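Local coordinates for protein major pepsin inhibitor 3 (PDB 1F32) that inhibits the aspartic protease pepsin, as a secreted protein of the parasitic nematode Ascaris suum, at residues A[74-79]-A[141-146]. Sequence-based numbering, arbitrary orientation.
Sequences FNFVGC and PPPSFC
P142 packs on the backbone of the turn between strands 72-76 and 79-82, with P142 CB 3.4 Å from V77 O. The side chains of P143 and F76 cross at about a right angle, and P143 CG sits almost on the normal of the F76 ring, 3.7 Å from the centroid, in a CH-pi contact over the face. With CG anti to its carbonyl carbon (chi1 -52°), F76 carries its ring up to P143; the same ring packs edge-to-face with F107 of helix 98-116. A short 3-10 turn, closed by the hydrogen bond from C146 N to P143 O, then brings F145 back over P143, so that P143 CB lies over the centre of one face of its ring. The edge of the F145 ring receives C79 SG nearly in plane, a sulfur-aromatic contact 3.7 Å from F145 CE1, while F145 CZ approaches F76 CE2 at 4.1 Å. C146 completes the contact with a disulfide to C79 SG (chi3 -77°); C146 SG lies 3.7 Å from F76 CB, in an oblique sulfur-aromatic contact with that ring. Farther from the sulfurs, a water donates to both G78 O and C146 O, linking the two backbones. The arrangement is a disulfide-anchored C-terminal tail, whose proline-aromatic packing ties it to a beta hairpin of the five-stranded antiparallel sheet, next to helix 98-116.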
loop_
_atom_site.group_PDB
_atom_site.type_symbol
_atom_site.label_atom_id
_atom_site.label_comp_id
_atom_site.label_asym_id
_atom_site.label_seq_id
_atom_site.Cartn_x
_atom_site.Cartn_y
_atom_site.Cartn_z
ATOM N N PHE A 74 5.665 -2.161 -3.641
ATOM C CA PHE A 74 6.464 -3.253 -4.179
ATOM C C PHE A 74 5.870 -4.531 -3.584
ATOM O O PHE A 74 5.703 -4.647 -2.368
ATOM C CB PHE A 74 7.927 -3.119 -3.752
ATOM C CG PHE A 74 8.621 -1.885 -4.284
ATOM C CD1 PHE A 74 8.937 -1.769 -5.638
ATOM C CD2 PHE A 74 8.994 -0.862 -3.417
ATOM C CE1 PHE A 74 9.623 -0.641 -6.124
ATOM C CE2 PHE A 74 9.679 0.268 -3.888
ATOM C CZ PHE A 74 9.993 0.373 -5.248
ATOM N N ASN A 75 5.545 -5.480 -4.447
ATOM C CA ASN A 75 4.956 -6.734 -4.006
ATOM C C ASN A 75 5.881 -7.910 -4.286
ATOM O O ASN A 75 6.228 -8.170 -5.435
ATOM C CB ASN A 75 3.624 -6.916 -4.708
ATOM C CG ASN A 75 2.708 -5.738 -4.487
ATOM O OD1 ASN A 75 2.321 -5.453 -3.356
ATOM N ND2 ASN A 75 2.378 -5.027 -5.562
ATOM N N PHE A 76 6.275 -8.611 -3.221
ATOM C CA PHE A 76 7.174 -9.756 -3.321
ATOM C C PHE A 76 6.418 -11.008 -2.906
ATOM O O PHE A 76 5.271 -10.929 -2.487
ATOM C CB PHE A 76 8.355 -9.591 -2.368
ATOM C CG PHE A 76 9.069 -8.276 -2.503
ATOM C CD1 PHE A 76 9.994 -8.069 -3.520
ATOM C CD2 PHE A 76 8.788 -7.236 -1.627
ATOM C CE1 PHE A 76 10.629 -6.827 -3.659
ATOM C CE2 PHE A 76 9.411 -6.005 -1.753
ATOM C CZ PHE A 76 10.335 -5.796 -2.773
ATOM N N VAL A 77 7.075 -12.157 -3.030
ATOM C CA VAL A 77 6.473 -13.412 -2.614
ATOM C C VAL A 77 6.584 -13.435 -1.099
ATOM O O VAL A 77 7.688 -13.517 -0.547
ATOM C CB VAL A 77 7.226 -14.632 -3.184
ATOM C CG1 VAL A 77 6.688 -15.916 -2.545
ATOM C CG2 VAL A 77 7.065 -14.684 -4.687
ATOM N N GLY A 78 5.446 -13.326 -0.425
ATOM C CA GLY A 78 5.463 -13.362 1.024
ATOM C C GLY A 78 5.194 -12.031 1.693
ATOM O O GLY A 78 4.790 -11.998 2.858
ATOM N N CYS A 79 5.420 -10.926 0.983
ATOM C CA CYS A 79 5.176 -9.629 1.594
ATOM C C CYS A 79 5.143 -8.453 0.626
ATOM O O CYS A 79 5.502 -8.590 -0.549
ATOM C CB CYS A 79 6.216 -9.387 2.686
ATOM S SG CYS A 79 7.844 -8.682 2.253
ATOM N N PRO A 141 15.593 -14.684 -4.356
ATOM C CA PRO A 141 14.665 -15.076 -3.297
ATOM C C PRO A 141 14.056 -13.742 -2.857
ATOM O O PRO A 141 14.614 -12.684 -3.136
ATOM C CB PRO A 141 15.591 -15.637 -2.235
ATOM C CG PRO A 141 16.778 -14.749 -2.359
ATOM C CD PRO A 141 16.975 -14.650 -3.852
ATOM N N PRO A 142 12.915 -13.767 -2.171
ATOM C CA PRO A 142 12.333 -12.493 -1.741
ATOM C C PRO A 142 13.216 -11.821 -0.680
ATOM O O PRO A 142 14.061 -12.473 -0.047
ATOM C CB PRO A 142 10.955 -12.899 -1.212
ATOM C CG PRO A 142 11.148 -14.322 -0.800
ATOM C CD PRO A 142 12.023 -14.899 -1.866
ATOM N N PRO A 143 13.068 -10.498 -0.507
ATOM C CA PRO A 143 13.875 -9.794 0.492
ATOM C C PRO A 143 13.750 -10.535 1.816
ATOM O O PRO A 143 12.682 -11.067 2.132
ATOM C CB PRO A 143 13.245 -8.401 0.536
ATOM C CG PRO A 143 12.783 -8.205 -0.880
ATOM C CD PRO A 143 12.188 -9.572 -1.244
ATOM N N SER A 144 14.829 -10.573 2.586
ATOM C CA SER A 144 14.797 -11.287 3.857
ATOM C C SER A 144 13.744 -10.742 4.813
ATOM O O SER A 144 13.223 -11.480 5.648
ATOM C CB SER A 144 16.175 -11.260 4.525
ATOM O OG SER A 144 16.561 -9.938 4.854
ATOM N N PHE A 145 13.406 -9.461 4.684
ATOM C CA PHE A 145 12.411 -8.892 5.577
ATOM C C PHE A 145 11.002 -9.439 5.358
ATOM O O PHE A 145 10.099 -9.175 6.150
ATOM C CB PHE A 145 12.424 -7.354 5.515
ATOM C CG PHE A 145 12.174 -6.770 4.144
ATOM C CD1 PHE A 145 10.979 -6.998 3.471
ATOM C CD2 PHE A 145 13.119 -5.933 3.560
ATOM C CE1 PHE A 145 10.723 -6.400 2.238
ATOM C CE2 PHE A 145 12.876 -5.328 2.331
ATOM C CZ PHE A 145 11.674 -5.562 1.668
ATOM N N CYS A 146 10.811 -10.212 4.294
ATOM C CA CYS A 146 9.508 -10.802 4.028
ATOM C C CYS A 146 9.244 -11.970 4.982
ATOM O O CYS A 146 8.131 -12.475 5.048
ATOM C CB CYS A 146 9.435 -11.310 2.592
ATOM S SG CYS A 146 8.856 -10.158 1.294
HETATM O O HOH W 1 5.867 -14.017 4.471
#